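Local coordinates for ankyrin repeat domain protein (Legionella pneumophila subsp. pneumophila, PDB 6MCA) that is a bacterial effector that interacts with LARP7 of the host 7SK snRNP complex and combines ankyrin repeats with a cysteine protease-like region, at residues W94-N99 against D134-L139; Q233-P238 against D310-K315. All blocks are in the same frame, centred on the assembly; numbering follows the deposited sequence.

Interaction 1. Residues W94-N99 against D134-L139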
loop_
_atom_site.group_PDB
_atom_site.type_symbol
_atom_site.label_atom_id
_atom_site.label_comp_id
_atom_site.label_asym_id
_atom_site.label_seq_id
_atom_site.Cartn_x
_atom_site.Cartn_y
_atom_site.Cartn_z
ATOM N N TRP A 94 9.300 12.837 -4.639
ATOM C CA TRP A 94 8.619 13.767 -3.744
ATOM C C TRP A 94 7.747 14.745 -4.518
ATOM O O TRP A 94 6.637 15.073 -4.082
ATOM C CB TRP A 94 9.643 14.515 -2.893
ATOM C CG TRP A 94 10.336 13.631 -1.909
ATOM C CD1 TRP A 94 11.591 13.108 -2.019
ATOM C CD2 TRP A 94 9.809 13.154 -0.668
ATOM N NE1 TRP A 94 11.880 12.339 -0.918
ATOM C CE2 TRP A 94 10.802 12.350 -0.073
ATOM C CE3 TRP A 94 8.594 13.331 0.002
ATOM C CZ2 TRP A 94 10.617 11.725 1.157
ATOM C CZ3 TRP A 94 8.413 12.709 1.224
ATOM C CH2 TRP A 94 9.419 11.915 1.788
ATOM N N ALA A 95 8.230 15.224 -5.666
ATOM C CA ALA A 95 7.429 16.141 -6.471
ATOM C C ALA A 95 6.184 15.455 -7.013
ATOM O O ALA A 95 5.101 16.053 -7.054
ATOM C CB ALA A 95 8.269 16.707 -7.615
ATOM N N VAL A 96 6.312 14.192 -7.422
ATOM C CA VAL A 96 5.192 13.485 -8.031
ATOM C C VAL A 96 4.168 13.087 -6.975
ATOM O O VAL A 96 2.956 13.210 -7.192
ATOM C CB VAL A 96 5.711 12.270 -8.821
ATOM C CG1 VAL A 96 4.602 11.268 -9.056
ATOM C CG2 VAL A 96 6.312 12.723 -10.143
ATOM N N ASP A 97 4.631 12.614 -5.814
ATOM C CA ASP A 97 3.709 12.291 -4.730
ATOM C C ASP A 97 2.927 13.513 -4.260
ATOM O O ASP A 97 1.835 13.359 -3.702
ATOM C CB ASP A 97 4.468 11.668 -3.556
ATOM C CG ASP A 97 5.174 10.378 -3.937
ATOM O OD1 ASP A 97 5.006 9.921 -5.088
ATOM O OD2 ASP A 97 5.898 9.820 -3.085
ATOM N N ASN A 98 3.457 14.716 -4.479
ATOM C CA ASN A 98 2.732 15.946 -4.194
ATOM C C ASN A 98 1.811 16.368 -5.333
ATOM O O ASN A 98 1.075 17.349 -5.176
ATOM C CB ASN A 98 3.717 17.081 -3.900
ATOM C CG ASN A 98 4.049 17.201 -2.426
ATOM O OD1 ASN A 98 3.631 16.378 -1.612
ATOM N ND2 ASN A 98 4.812 18.230 -2.077
ATOM N N ASN A 99 1.838 15.657 -6.463
ATOM C CA ASN A 99 1.074 16.030 -7.656
ATOM C C ASN A 99 1.395 17.459 -8.086
ATOM O O ASN A 99 0.523 18.217 -8.516
ATOM C CB ASN A 99 -0.430 15.844 -7.433
ATOM C CG ASN A 99 -1.207 15.750 -8.733
ATOM O OD1 ASN A 99 -0.716 15.210 -9.725
ATOM N ND2 ASN A 99 -2.426 16.277 -8.733
ATOM N N ASP A 134 -3.805 11.929 -14.178
ATOM C CA ASP A 134 -3.466 11.715 -15.582
ATOM C C ASP A 134 -2.473 12.746 -16.105
ATOM O O ASP A 134 -1.643 12.417 -16.959
ATOM C CB ASP A 134 -4.738 11.728 -16.431
ATOM C CG ASP A 134 -5.622 10.523 -16.175
ATOM O OD1 ASP A 134 -5.173 9.387 -16.435
ATOM O OD2 ASP A 134 -6.765 10.712 -15.708
ATOM N N ALA A 135 -2.544 13.989 -15.624
ATOM C CA ALA A 135 -1.648 15.027 -16.128
ATOM C C ALA A 135 -0.193 14.708 -15.801
ATOM O O ALA A 135 0.680 14.758 -16.677
ATOM C CB ALA A 135 -2.047 16.386 -15.555
ATOM N N ILE A 136 0.084 14.375 -14.539
ATOM C CA ILE A 136 1.455 14.061 -14.152
ATOM C C ILE A 136 1.899 12.742 -14.774
ATOM O O ILE A 136 3.080 12.574 -15.110
ATOM C CB ILE A 136 1.582 14.066 -12.614
ATOM C CG1 ILE A 136 3.017 14.386 -12.191
ATOM C CG2 ILE A 136 1.116 12.752 -12.009
ATOM C CD1 ILE A 136 3.114 15.020 -10.822
ATOM N N LYS A 137 0.967 11.808 -14.982
ATOM C CA LYS A 137 1.305 10.569 -15.675
ATOM C C LYS A 137 1.743 10.845 -17.107
ATOM O O LYS A 137 2.722 10.263 -17.586
ATOM C CB LYS A 137 0.116 9.611 -15.661
ATOM C CG LYS A 137 -0.082 8.869 -14.353
ATOM C CD LYS A 137 -0.695 7.500 -14.596
ATOM C CE LYS A 137 -2.021 7.602 -15.333
ATOM N NZ LYS A 137 -3.023 8.387 -14.566
ATOM N N GLN A 138 1.033 11.733 -17.806
ATOM C CA GLN A 138 1.403 12.053 -19.180
ATOM C C GLN A 138 2.706 12.840 -19.230
ATOM O O GLN A 138 3.515 12.653 -20.146
ATOM C CB GLN A 138 0.275 12.827 -19.859
ATOM C CG GLN A 138 -0.952 11.982 -20.146
ATOM C CD GLN A 138 -2.152 12.811 -20.549
ATOM O OE1 GLN A 138 -2.102 14.042 -20.542
ATOM N NE2 GLN A 138 -3.243 12.140 -20.900
ATOM N N LEU A 139 2.925 13.725 -18.253
ATOM C CA LEU A 139 4.202 14.427 -18.174
ATOM C C LEU A 139 5.354 13.445 -17.992
ATOM O O LEU A 139 6.416 13.601 -18.607
ATOM C CB LEU A 139 4.176 15.443 -17.032
ATOM C CG LEU A 139 5.461 16.238 -16.782
ATOM C CD1 LEU A 139 5.988 16.855 -18.072
ATOM C CD2 LEU A 139 5.233 17.307 -15.725
HETATM O O HOH W 1 -1.910 15.117 -12.214
#
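The flat carboxamide of Asn-99 reaches Ile-136 through its oxygen: OD1 lies 3.8 Å from Ile-136 CG2, and water 1 donates to the same OD1 at 2.8 Å. That water in turn accepts the backbone N-H of Ile-136 (N to water O 3.2 Å), in the first turn of helix 134-142. With CG of Asn-99 anti to its own N (chi1 -160°), the amide is carried across to the water. Asn-99 is the first residue to leave helical backbone angles after helix 91-97, in a Schellman motif, its positive phi accompanied by two bonds back into the last turn, one of them from its N to Val-96 O (2.8 Å). Ile-136 supplies the apolar half. Its extended branch puts CD1 into the corner made by the closing turn, 3.8 Å from Val-96 CA, 3.9 Å from Asn-99 CA and 4.0 Å from Val-96 CG2. Pro-128 touches both Val-96 and Ile-136. Both segments belong to the ankyrin-repeat region, and the contact packs one helix end against the start of another. No direct hydrogen bond crosses it: a buried methyl group carries the packing, while the water bridges the amide oxygen of the exposed Asn-99 to a helix-start N-H.

Interaction 2. Residues Q233-P238 against D310-K315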
loop_
_atom_site.group_PDB
_atom_site.type_symbol
_atom_site.label_atom_id
_atom_site.label_comp_id
_atom_site.label_asym_id
_atom_site.label_seq_id
_atom_site.Cartn_x
_atom_site.Cartn_y
_atom_site.Cartn_z
ATOM N N GLN A 233 0.459 11.811 4.333
ATOM C CA GLN A 233 1.546 12.488 3.635
ATOM C C GLN A 233 2.197 13.539 4.526
ATOM O O GLN A 233 3.425 13.690 4.528
ATOM C CB GLN A 233 1.027 13.118 2.343
ATOM C CG GLN A 233 2.101 13.360 1.298
ATOM C CD GLN A 233 1.585 13.182 -0.115
ATOM O OE1 GLN A 233 2.158 12.434 -0.907
ATOM N NE2 GLN A 233 0.496 13.870 -0.440
ATOM N N TYR A 234 1.389 14.251 5.316
ATOM C CA TYR A 234 1.922 15.251 6.234
ATOM C C TYR A 234 2.880 14.649 7.251
ATOM O O TYR A 234 3.659 15.389 7.861
ATOM C CB TYR A 234 0.781 15.965 6.962
ATOM C CG TYR A 234 -0.157 16.727 6.054
ATOM C CD1 TYR A 234 0.241 17.127 4.784
ATOM C CD2 TYR A 234 -1.443 17.049 6.467
ATOM C CE1 TYR A 234 -0.615 17.822 3.952
ATOM C CE2 TYR A 234 -2.306 17.745 5.642
ATOM C CZ TYR A 234 -1.888 18.129 4.387
ATOM O OH TYR A 234 -2.744 18.822 3.562
ATOM N N GLN A 235 2.844 13.327 7.451
ATOM C CA GLN A 235 3.794 12.700 8.360
ATOM C C GLN A 235 5.228 12.833 7.868
ATOM O O GLN A 235 6.157 12.774 8.681
ATOM C CB GLN A 235 3.443 11.225 8.559
ATOM C CG GLN A 235 2.162 10.996 9.345
ATOM C CD GLN A 235 1.929 9.533 9.668
ATOM O OE1 GLN A 235 2.363 8.645 8.935
ATOM N NE2 GLN A 235 1.241 9.275 10.775
ATOM N N HIS A 236 5.430 13.017 6.560
ATOM C CA HIS A 236 6.776 13.181 6.028
ATOM C C HIS A 236 7.289 14.608 6.151
ATOM O O HIS A 236 8.500 14.827 6.041
ATOM C CB HIS A 236 6.821 12.753 4.559
ATOM C CG HIS A 236 6.524 11.302 4.342
ATOM N ND1 HIS A 236 7.448 10.309 4.588
ATOM C CD2 HIS A 236 5.408 10.677 3.899
ATOM C CE1 HIS A 236 6.913 9.134 4.308
ATOM N NE2 HIS A 236 5.676 9.329 3.887
ATOM N N HIS A 237 6.406 15.573 6.376
ATOM C CA HIS A 237 6.823 16.967 6.437
ATOM C C HIS A 237 7.712 17.195 7.656
ATOM O O HIS A 237 7.381 16.735 8.755
ATOM C CB HIS A 237 5.608 17.887 6.488
ATOM C CG HIS A 237 5.889 19.283 6.026
ATOM N ND1 HIS A 237 6.660 20.165 6.750
ATOM C CD2 HIS A 237 5.504 19.947 4.911
ATOM C CE1 HIS A 237 6.738 21.313 6.102
ATOM N NE2 HIS A 237 6.044 21.207 4.983
ATOM N N PRO A 238 8.844 17.889 7.506
ATOM C CA PRO A 238 9.742 18.086 8.654
ATOM C C PRO A 238 9.183 19.005 9.728
ATOM O O PRO A 238 9.608 18.897 10.885
ATOM C CB PRO A 238 11.004 18.682 8.015
ATOM C CG PRO A 238 10.530 19.289 6.735
ATOM C CD PRO A 238 9.412 18.419 6.255
ATOM N N ASP A 310 -1.054 14.664 18.370
ATOM C CA ASP A 310 -0.494 13.610 19.211
ATOM C C ASP A 310 -0.694 12.235 18.587
ATOM O O ASP A 310 0.162 11.354 18.732
ATOM C CB ASP A 310 -1.131 13.650 20.602
ATOM C CG ASP A 310 -0.844 14.941 21.342
ATOM O OD1 ASP A 310 -0.146 15.812 20.781
ATOM O OD2 ASP A 310 -1.318 15.088 22.487
ATOM N N PHE A 311 -1.806 12.042 17.875
ATOM C CA PHE A 311 -2.164 10.737 17.336
ATOM C C PHE A 311 -1.317 10.366 16.125
ATOM O O PHE A 311 -0.837 9.231 16.026
ATOM C CB PHE A 311 -3.649 10.737 16.966
ATOM C CG PHE A 311 -4.253 9.368 16.848
ATOM C CD1 PHE A 311 -4.033 8.589 15.724
ATOM C CD2 PHE A 311 -5.056 8.867 17.857
ATOM C CE1 PHE A 311 -4.594 7.333 15.615
ATOM C CE2 PHE A 311 -5.619 7.612 17.754
ATOM C CZ PHE A 311 -5.389 6.845 16.632
ATOM N N LEU A 312 -1.127 11.300 15.194
ATOM C CA LEU A 312 -0.509 10.992 13.910
ATOM C C LEU A 312 0.907 11.520 13.748
ATOM O O LEU A 312 1.677 10.943 12.979
ATOM C CB LEU A 312 -1.361 11.549 12.763
ATOM C CG LEU A 312 -2.671 10.840 12.424
ATOM C CD1 LEU A 312 -3.359 11.557 11.273
ATOM C CD2 LEU A 312 -2.428 9.378 12.083
ATOM N N TYR A 313 1.274 12.599 14.441
ATOM C CA TYR A 313 2.511 13.314 14.153
ATOM C C TYR A 313 3.471 13.353 15.337
ATOM O O TYR A 313 4.493 14.047 15.268
ATOM C CB TYR A 313 2.177 14.729 13.675
ATOM C CG TYR A 313 1.187 14.723 12.532
ATOM C CD1 TYR A 313 1.481 14.068 11.342
ATOM C CD2 TYR A 313 -0.049 15.345 12.648
ATOM C CE1 TYR A 313 0.581 14.046 10.295
ATOM C CE2 TYR A 313 -0.957 15.328 11.604
ATOM C CZ TYR A 313 -0.636 14.677 10.430
ATOM O OH TYR A 313 -1.533 14.655 9.387
ATOM N N LYS A 314 3.176 12.632 16.414
ATOM C CA LYS A 314 4.117 12.416 17.501
ATOM C C LYS A 314 4.293 10.921 17.723
ATOM O O LYS A 314 3.400 10.123 17.424
ATOM C CB LYS A 314 3.652 13.078 18.806
ATOM C CG LYS A 314 3.489 14.588 18.740
ATOM C CD LYS A 314 3.467 15.184 20.142
ATOM C CE LYS A 314 3.219 16.684 20.117
ATOM N NZ LYS A 314 1.766 16.997 20.063
ATOM N N LYS A 315 5.457 10.545 18.247
ATOM C CA LYS A 315 5.735 9.148 18.551
ATOM C C LYS A 315 5.057 8.771 19.863
ATOM O O LYS A 315 5.298 9.405 20.896
ATOM C CB LYS A 315 7.241 8.908 18.630
HETATM O O HOH W 2 5.210 13.405 11.990
#
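Gln-235 NE2 donates to the backbone oxygen of Leu-312, O, over 2.8 Å, the one direct hydrogen bond between the segments. It is short but bent, with an N-H...O angle of 132°, and the donor stands somewhat out of the carbonyl plane. Leu-312 is the last residue of helix 305-312, so the amide serves a carbonyl at the point where the helix gives out. NE2 is also 3.9 Å from Leu-312 CD2. CG of Gln-235 sits beside the backbone N (chi1 -69°) and the chain beyond runs extended, which takes the amide across the gap to Leu-312.

On the way, Gln-235 CG packs obliquely against the Tyr-313 ring, 3.6 Å from CE1. The amide and ring planes stand 82° apart, so they do not stack. Leu-312 CB lies over the centre of one face of that ring, 3.8 Å above its plane. Tyr-234 runs side by side with Tyr-313: its CB meets Tyr-313 OH at 3.6 Å and CE1 at 3.9 Å. The same hydroxyl lies near the plane of the Tyr-234 ring, at its edge, in packing alone, for its hydrogen bond goes to Leu-231 O. Leu-240 touches both tyrosines, and His-244 meets the Tyr-234 ring edge-to-face. Water 2 makes only weak bonds to Gln-235 O and Tyr-313 O.

The contact thus joins the turn that follows helix 215-233 to the end of helix 305-312. Gln-235 and Tyr-313 cross at about a right angle, each side chain giving a proton to a backbone carbonyl of the other helix end, Leu-312 O and Leu-231 O, while their carbon parts pack together.

In the fold
Interactions 1 and 2 come in series along the chain, their centres 23 Å apart and each about 18 Å from the centre of the chain. Interaction 1 lies within the ankyrin-repeat region; interaction 2 joins two later pieces of chain, between which come four strands of the five-stranded antiparallel sheet. They share no helix, yet segments 94-99 and 233-238 touch: Trp-94 CZ3 is 3.7 Å from His-236 CB, and the two rings meet edge-to-face. His-237 and Pro-238 also reach helix 58-65, while Phe-311 packs on strand 256-263. Segment 233-238 therefore lies where the ankyrin region meets what is probably the cysteine protease-like part.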